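Local coordinates for glutathione s-transferase protein (Ralstonia solanacearum, PDB 3TOU) that binds glutathione and probably acts as a glutathione transferase, joining the thiol of the tripeptide to electrophilic substrates, at residues L103-A108 against H130-E135; R110-Q115 against S124-Q129. All coordinates share one frame; numbering follows the deposited sequence.

Contact 1: L103-A108 against H130-E135; sequences LDAAVA and HHKIDE. With GSH (glutathione), chain E.
A105 of helix 86-114 meets K132 and I133 of helix 123-144 through its methyl group. Two residues earlier, L103 faces away from the second helix and packs its side chain on P12 and Y13 of helix 12-23, while D104 hydrogen-bonds through OD1 to the hydroxyl of Y13. A105 turns its methyl toward the partner helix, where CB lies 3.9 Å from CB of K132 and packs equally close to CG1 of I133. A106 continues the apolar strip: CD1 of I133 lies 3.9 Å from CA of A106 and 4.1 Å from its CB, so the tip of the isoleucine rests on backbone as much as on the methyl. That reach follows from I133 placing CG1 beside its own backbone N (chi1 -67°) and extending CD1 onward. V107 packs on Y168 of helix 157-172 and on P12 and Y13. With alanines at the point of approach, the short segments come within 8.5 Å, axis to axis, at 148° between their directions. K132 contributes only its root to this packing; its chain runs away from the interface and bends at the last torsion (chi4 -50°), bringing NZ to 2.7 Å from O32 of glutathione. The same NZ is hydrogen-bonded to the backbone O of L48 of the second subunit. Such near-antiparallel packing belongs to the all-helical C-terminal domain of glutathione transferases, here carrying a lysine that reaches a glutathione held mainly by the second subunit.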
loop_
_atom_site.group_PDB
_atom_site.type_symbol
_atom_site.label_atom_id
_atom_site.label_comp_id
_atom_site.label_asym_id
_atom_site.label_seq_id
_atom_site.Cartn_x
_atom_site.Cartn_y
_atom_site.Cartn_z
ATOM N N LEU A 103 -6.205 4.559 -6.387
ATOM C CA LEU A 103 -5.963 3.351 -7.184
ATOM C C LEU A 103 -6.572 2.108 -6.561
ATOM O O LEU A 103 -7.180 1.317 -7.284
ATOM C CB LEU A 103 -4.472 3.117 -7.446
ATOM C CG LEU A 103 -3.763 4.135 -8.321
ATOM C CD1 LEU A 103 -2.306 3.687 -8.465
ATOM C CD2 LEU A 103 -4.484 4.230 -9.683
ATOM N N ASP A 104 -6.428 1.936 -5.246
ATOM C CA ASP A 104 -7.015 0.768 -4.548
ATOM C C ASP A 104 -8.521 0.697 -4.808
ATOM O O ASP A 104 -9.055 -0.373 -5.098
ATOM C CB ASP A 104 -6.766 0.817 -3.022
ATOM C CG ASP A 104 -5.292 0.614 -2.632
ATOM O OD1 ASP A 104 -4.481 0.075 -3.431
ATOM O OD2 ASP A 104 -4.948 0.982 -1.487
ATOM N N ALA A 105 -9.194 1.836 -4.715
ATOM C CA ALA A 105 -10.637 1.884 -4.970
ATOM C C ALA A 105 -10.976 1.617 -6.430
ATOM O O ALA A 105 -11.874 0.823 -6.700
ATOM C CB ALA A 105 -11.225 3.209 -4.517
ATOM N N ALA A 106 -10.263 2.255 -7.360
ATOM C CA ALA A 106 -10.542 2.035 -8.790
ATOM C C ALA A 106 -10.250 0.594 -9.218
ATOM O O ALA A 106 -11.015 -0.009 -9.987
ATOM C CB ALA A 106 -9.759 3.016 -9.647
ATOM N N VAL A 107 -9.151 0.039 -8.710
ATOM C CA VAL A 107 -8.797 -1.360 -8.975
ATOM C C VAL A 107 -9.810 -2.322 -8.349
ATOM O O VAL A 107 -10.163 -3.332 -8.977
ATOM C CB VAL A 107 -7.330 -1.698 -8.530
ATOM C CG1 VAL A 107 -7.085 -3.206 -8.487
ATOM C CG2 VAL A 107 -6.333 -1.012 -9.454
ATOM N N ALA A 108 -10.300 -2.010 -7.140
ATOM C CA ALA A 108 -11.399 -2.803 -6.538
ATOM C C ALA A 108 -12.619 -2.873 -7.477
ATOM O O ALA A 108 -13.273 -3.919 -7.588
ATOM C CB ALA A 108 -11.809 -2.232 -5.184
ATOM N N HIS A 130 -16.651 4.068 -5.364
ATOM C CA HIS A 130 -16.830 5.354 -6.056
ATOM C C HIS A 130 -16.811 6.539 -5.098
ATOM O O HIS A 130 -16.360 7.619 -5.459
ATOM C CB HIS A 130 -18.110 5.376 -6.902
ATOM C CG HIS A 130 -17.919 4.808 -8.274
ATOM N ND1 HIS A 130 -17.235 5.482 -9.262
ATOM C CD2 HIS A 130 -18.287 3.622 -8.811
ATOM C CE1 HIS A 130 -17.202 4.742 -10.356
ATOM N NE2 HIS A 130 -17.837 3.612 -10.112
ATOM N N HIS A 131 -17.296 6.323 -3.881
ATOM C CA HIS A 131 -17.276 7.373 -2.863
ATOM C C HIS A 131 -15.829 7.701 -2.490
ATOM O O HIS A 131 -15.467 8.869 -2.372
ATOM C CB HIS A 131 -18.100 6.963 -1.644
ATOM C CG HIS A 131 -18.223 8.036 -0.610
ATOM N ND1 HIS A 131 -18.169 7.774 0.742
ATOM C CD2 HIS A 131 -18.384 9.378 -0.728
ATOM C CE1 HIS A 131 -18.300 8.907 1.413
ATOM N NE2 HIS A 131 -18.422 9.894 0.546
ATOM N N LYS A 132 -14.999 6.667 -2.352
ATOM C CA LYS A 132 -13.571 6.853 -2.084
ATOM C C LYS A 132 -12.873 7.632 -3.178
ATOM O O LYS A 132 -12.075 8.520 -2.898
ATOM C CB LYS A 132 -12.867 5.505 -1.890
ATOM C CG LYS A 132 -13.264 4.791 -0.616
ATOM C CD LYS A 132 -12.417 3.536 -0.417
ATOM C CE LYS A 132 -13.026 2.618 0.654
ATOM N NZ LYS A 132 -13.373 3.341 1.926
ATOM N N ILE A 133 -13.172 7.305 -4.433
ATOM C CA ILE A 133 -12.560 8.015 -5.560
ATOM C C ILE A 133 -12.958 9.489 -5.552
ATOM O O ILE A 133 -12.099 10.367 -5.688
ATOM C CB ILE A 133 -12.934 7.366 -6.903
ATOM C CG1 ILE A 133 -12.305 5.974 -6.989
ATOM C CG2 ILE A 133 -12.467 8.221 -8.095
ATOM C CD1 ILE A 133 -12.873 5.130 -8.116
ATOM N N ASP A 134 -14.254 9.746 -5.366
ATOM C CA ASP A 134 -14.774 11.103 -5.324
ATOM C C ASP A 134 -14.083 11.927 -4.235
ATOM O O ASP A 134 -13.615 13.031 -4.497
ATOM C CB ASP A 134 -16.297 11.083 -5.105
ATOM C CG ASP A 134 -16.952 12.437 -5.360
ATOM O OD1 ASP A 134 -16.669 13.067 -6.400
ATOM O OD2 ASP A 134 -17.773 12.861 -4.525
ATOM N N GLU A 135 -13.981 11.358 -3.035
ATOM C CA GLU A 135 -13.360 12.053 -1.902
ATOM C C GLU A 135 -11.844 12.183 -2.043
ATOM O O GLU A 135 -11.275 13.201 -1.633
ATOM C CB GLU A 135 -13.710 11.374 -0.569
ATOM C CG GLU A 135 -15.184 11.539 -0.151
ATOM C CD GLU A 135 -15.549 12.998 0.110
ATOM O OE1 GLU A 135 -14.805 13.679 0.845
ATOM O OE2 GLU A 135 -16.575 13.463 -0.427
HETATM N N1 GSH E . -3.553 0.747 3.357
HETATM C CA1 GSH E . -4.280 1.015 4.605
HETATM C C1 GSH E . -3.305 1.064 5.761
HETATM O O11 GSH E . -2.225 0.431 5.703
HETATM O O12 GSH E . -3.526 1.755 6.791
HETATM C CB1 GSH E . -5.373 -0.043 4.821
HETATM C CG1 GSH E . -6.275 0.408 5.973
HETATM C CD1 GSH E . -7.604 -0.324 5.966
HETATM O OE1 GSH E . -8.049 -0.890 4.779
HETATM N N2 GSH E . -8.295 -0.397 7.110
HETATM C CA2 GSH E . -9.638 -0.972 7.180
HETATM C C2 GSH E . -10.635 0.006 6.668
HETATM O O2 GSH E . -10.580 1.265 7.249
HETATM C CB2 GSH E . -10.034 -1.236 8.633
HETATM S SG2 GSH E . -9.075 -2.633 9.250
HETATM N N3 GSH E . -11.524 -0.357 5.729
HETATM C CA3 GSH E . -12.666 0.502 5.456
HETATM C C3 GSH E . -12.951 0.694 3.994
HETATM O O31 GSH E . -12.171 0.253 3.140
HETATM O O32 GSH E . -13.985 1.287 3.634
#

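Contact 2: R110-Q115 against S124-Q129; sequences RVEQTQ and SWITRQ. With GSH (glutathione), chain E.
E112 packs on W125 and I126 with different parts of its side chain, and these three residues make up the whole contact. The close part has two points: the CG methylene on I126 and OE1 near the indole. CG of E112 sits 3.8 Å from CG1 of I126, the two chains crossing at about a right angle, while OE1 comes to 3.3 Å from CD1 of the W125 indole. The carboxylate and ring planes are inclined to each other, and the approach to the ring is oblique. E112 sends CG anti to its backbone N and then bends at chi2 (76°), which turns the carboxylate back against the tryptophan. OE2 is gripped by the backbone N of S122 and by a salt bridge to NH1 of R116 of the second subunit. Within its own helix, W125 has OE1 of Q129 lying 3.3 Å above one face of the indole, toward the rim.

The other side is looser: I126 is partly exposed, and the contact opens toward solvent there. R128 leaves helix 123-144 as an extended chain and meets glutathione instead: O32 lies at the guanidinium edge, accepting hydrogen bonds from NE and NH2, each 2.8 Å long and bent (148° and 142°). NH2 also bonds to the backbone O of V35 of the second subunit. With NZ of K132, three donors converge on this one oxygen and would probably stabilise its negative charge, while the contacts of E112 imply a carboxylate that is probably ionised, held by a backbone amide and an arginine across the dimer interface.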
loop_
_atom_site.group_PDB
_atom_site.type_symbol
_atom_site.label_atom_id
_atom_site.label_comp_id
_atom_site.label_asym_id
_atom_site.label_seq_id
_atom_site.Cartn_x
_atom_site.Cartn_y
_atom_site.Cartn_z
ATOM N N ARG A 110 -12.464 -2.619 -10.806
ATOM C CA ARG A 110 -12.061 -3.479 -11.930
ATOM C C ARG A 110 -12.215 -4.960 -11.537
ATOM O O ARG A 110 -12.681 -5.783 -12.332
ATOM C CB ARG A 110 -10.621 -3.158 -12.372
ATOM C CG ARG A 110 -9.984 -4.121 -13.400
ATOM C CD ARG A 110 -10.551 -3.955 -14.810
ATOM N NE ARG A 110 -9.898 -4.895 -15.720
ATOM C CZ ARG A 110 -10.191 -5.057 -17.008
ATOM N NH1 ARG A 110 -11.135 -4.326 -17.595
ATOM N NH2 ARG A 110 -9.522 -5.960 -17.718
ATOM N N VAL A 111 -11.852 -5.276 -10.293
ATOM C CA VAL A 111 -11.975 -6.647 -9.755
ATOM C C VAL A 111 -13.439 -7.049 -9.624
ATOM O O VAL A 111 -13.807 -8.169 -9.954
ATOM C CB VAL A 111 -11.218 -6.782 -8.404
ATOM C CG1 VAL A 111 -11.634 -8.031 -7.626
ATOM C CG2 VAL A 111 -9.717 -6.765 -8.658
ATOM N N GLU A 112 -14.276 -6.113 -9.193
ATOM C CA GLU A 112 -15.720 -6.346 -9.131
ATOM C C GLU A 112 -16.291 -6.683 -10.519
ATOM O O GLU A 112 -17.208 -7.493 -10.625
ATOM C CB GLU A 112 -16.425 -5.136 -8.507
ATOM C CG GLU A 112 -17.906 -5.341 -8.141
ATOM C CD GLU A 112 -18.123 -6.155 -6.879
ATOM O OE1 GLU A 112 -17.155 -6.448 -6.145
ATOM O OE2 GLU A 112 -19.284 -6.508 -6.611
ATOM N N GLN A 113 -15.725 -6.092 -11.570
ATOM C CA GLN A 113 -16.102 -6.431 -12.944
ATOM C C GLN A 113 -15.570 -7.810 -13.380
ATOM O O GLN A 113 -16.335 -8.670 -13.847
ATOM C CB GLN A 113 -15.633 -5.341 -13.915
ATOM C CG GLN A 113 -15.893 -5.660 -15.387
ATOM C CD GLN A 113 -15.160 -4.726 -16.330
ATOM O OE1 GLN A 113 -14.808 -3.598 -15.965
ATOM N NE2 GLN A 113 -14.931 -5.189 -17.555
ATOM N N THR A 114 -14.272 -8.032 -13.225
ATOM C CA THR A 114 -13.635 -9.201 -13.844
ATOM C C THR A 114 -13.688 -10.487 -13.022
ATOM O O THR A 114 -13.588 -11.587 -13.580
ATOM C CB THR A 114 -12.171 -8.910 -14.263
ATOM O OG1 THR A 114 -11.387 -8.642 -13.095
ATOM C CG2 THR A 114 -12.107 -7.717 -15.209
ATOM N N GLN A 115 -13.834 -10.357 -11.705
ATOM C CA GLN A 115 -13.714 -11.507 -10.809
ATOM C C GLN A 115 -15.033 -11.953 -10.181
ATOM O O GLN A 115 -15.064 -12.926 -9.429
ATOM C CB GLN A 115 -12.666 -11.235 -9.714
ATOM C CG GLN A 115 -11.295 -10.866 -10.255
ATOM C CD GLN A 115 -10.744 -11.879 -11.245
ATOM O OE1 GLN A 115 -10.603 -13.059 -10.923
ATOM N NE2 GLN A 115 -10.409 -11.416 -12.449
ATOM N N SER A 124 -23.717 -1.929 -3.298
ATOM C CA SER A 124 -23.195 -1.208 -2.132
ATOM C C SER A 124 -21.658 -1.118 -2.132
ATOM O O SER A 124 -21.087 -0.086 -1.776
ATOM C CB SER A 124 -23.691 -1.839 -0.831
ATOM O OG SER A 124 -23.305 -3.200 -0.740
ATOM N N TRP A 125 -20.994 -2.188 -2.551
ATOM C CA TRP A 125 -19.526 -2.186 -2.631
ATOM C C TRP A 125 -19.032 -1.245 -3.728
ATOM O O TRP A 125 -18.029 -0.520 -3.543
ATOM C CB TRP A 125 -19.014 -3.603 -2.858
ATOM C CG TRP A 125 -17.515 -3.743 -2.938
ATOM C CD1 TRP A 125 -16.781 -3.978 -4.063
ATOM C CD2 TRP A 125 -16.579 -3.678 -1.855
ATOM N NE1 TRP A 125 -15.447 -4.063 -3.753
ATOM C CE2 TRP A 125 -15.293 -3.884 -2.405
ATOM C CE3 TRP A 125 -16.697 -3.459 -0.477
ATOM C CZ2 TRP A 125 -14.134 -3.877 -1.623
ATOM C CZ3 TRP A 125 -15.543 -3.458 0.297
ATOM C CH2 TRP A 125 -14.281 -3.668 -0.277
ATOM N N ILE A 126 -19.754 -1.254 -4.847
ATOM C CA ILE A 126 -19.466 -0.393 -6.001
ATOM C C ILE A 126 -19.599 1.087 -5.600
ATOM O O ILE A 126 -18.721 1.892 -5.904
ATOM C CB ILE A 126 -20.365 -0.756 -7.221
ATOM C CG1 ILE A 126 -19.950 -2.114 -7.803
ATOM C CG2 ILE A 126 -20.267 0.280 -8.327
ATOM C CD1 ILE A 126 -21.030 -2.755 -8.690
ATOM N N THR A 127 -20.681 1.409 -4.891
ATOM C CA THR A 127 -20.946 2.750 -4.373
ATOM C C THR A 127 -19.838 3.211 -3.421
ATOM O O THR A 127 -19.372 4.352 -3.503
ATOM C CB THR A 127 -22.336 2.788 -3.674
ATOM O OG1 THR A 127 -23.332 2.413 -4.635
ATOM C CG2 THR A 127 -22.657 4.169 -3.127
ATOM N N ARG A 128 -19.425 2.305 -2.540
ATOM C CA ARG A 128 -18.392 2.588 -1.548
ATOM C C ARG A 128 -17.068 2.969 -2.219
ATOM O O ARG A 128 -16.428 3.959 -1.822
ATOM C CB ARG A 128 -18.203 1.387 -0.635
ATOM C CG ARG A 128 -17.117 1.566 0.387
ATOM C CD ARG A 128 -16.982 0.320 1.233
ATOM N NE ARG A 128 -16.461 0.707 2.529
ATOM C CZ ARG A 128 -17.207 1.053 3.575
ATOM N NH1 ARG A 128 -18.531 1.003 3.525
ATOM N NH2 ARG A 128 -16.607 1.407 4.690
ATOM N N GLN A 129 -16.675 2.202 -3.234
ATOM C CA GLN A 129 -15.429 2.494 -3.940
ATOM C C GLN A 129 -15.514 3.816 -4.713
ATOM O O GLN A 129 -14.573 4.614 -4.692
ATOM C CB GLN A 129 -14.992 1.324 -4.825
ATOM C CG GLN A 129 -14.829 -0.022 -4.074
ATOM C CD GLN A 129 -14.060 0.076 -2.761
ATOM O OE1 GLN A 129 -14.475 -0.490 -1.741
ATOM N NE2 GLN A 129 -12.938 0.778 -2.779
HETATM N N1 GSH E . -3.553 0.747 3.357
HETATM C CA1 GSH E . -4.280 1.015 4.605
HETATM C C1 GSH E . -3.305 1.064 5.761
HETATM O O11 GSH E . -2.225 0.431 5.703
HETATM O O12 GSH E . -3.526 1.755 6.791
HETATM C CB1 GSH E . -5.373 -0.043 4.821
HETATM C CG1 GSH E . -6.275 0.408 5.973
HETATM C CD1 GSH E . -7.604 -0.324 5.966
HETATM O OE1 GSH E . -8.049 -0.890 4.779
HETATM N N2 GSH E . -8.295 -0.397 7.110
HETATM C CA2 GSH E . -9.638 -0.972 7.180
HETATM C C2 GSH E . -10.635 0.006 6.668
HETATM O O2 GSH E . -10.580 1.265 7.249
HETATM C CB2 GSH E . -10.034 -1.236 8.633
HETATM S SG2 GSH E . -9.075 -2.633 9.250
HETATM N N3 GSH E . -11.524 -0.357 5.729
HETATM C CA3 GSH E . -12.666 0.502 5.456
HETATM C C3 GSH E . -12.951 0.694 3.994
HETATM O O31 GSH E . -12.171 0.253 3.140
HETATM O O32 GSH E . -13.985 1.287 3.634
#

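Contacts 1 and 2 join the same two helices, 86-114 and 123-144, in the all-helical C-terminal domain, their centres about 9 Å apart. Along the chain the order is 103-108, 110-115, 124-129, 130-135, so contact 2 lies nearer the loop joining the helices and contact 1 further along the hairpin. Q129 bridges them: its NE2 lies 3.4 Å from CA of A105, and its CG also packs on A108. Contact 1 is buried, contact 2 only partly so. Both reach the second subunit, and both carry a basic residue, K132 or R128, to the same glutathione carboxylate, so this helix pair completes a site largely built by the other chain.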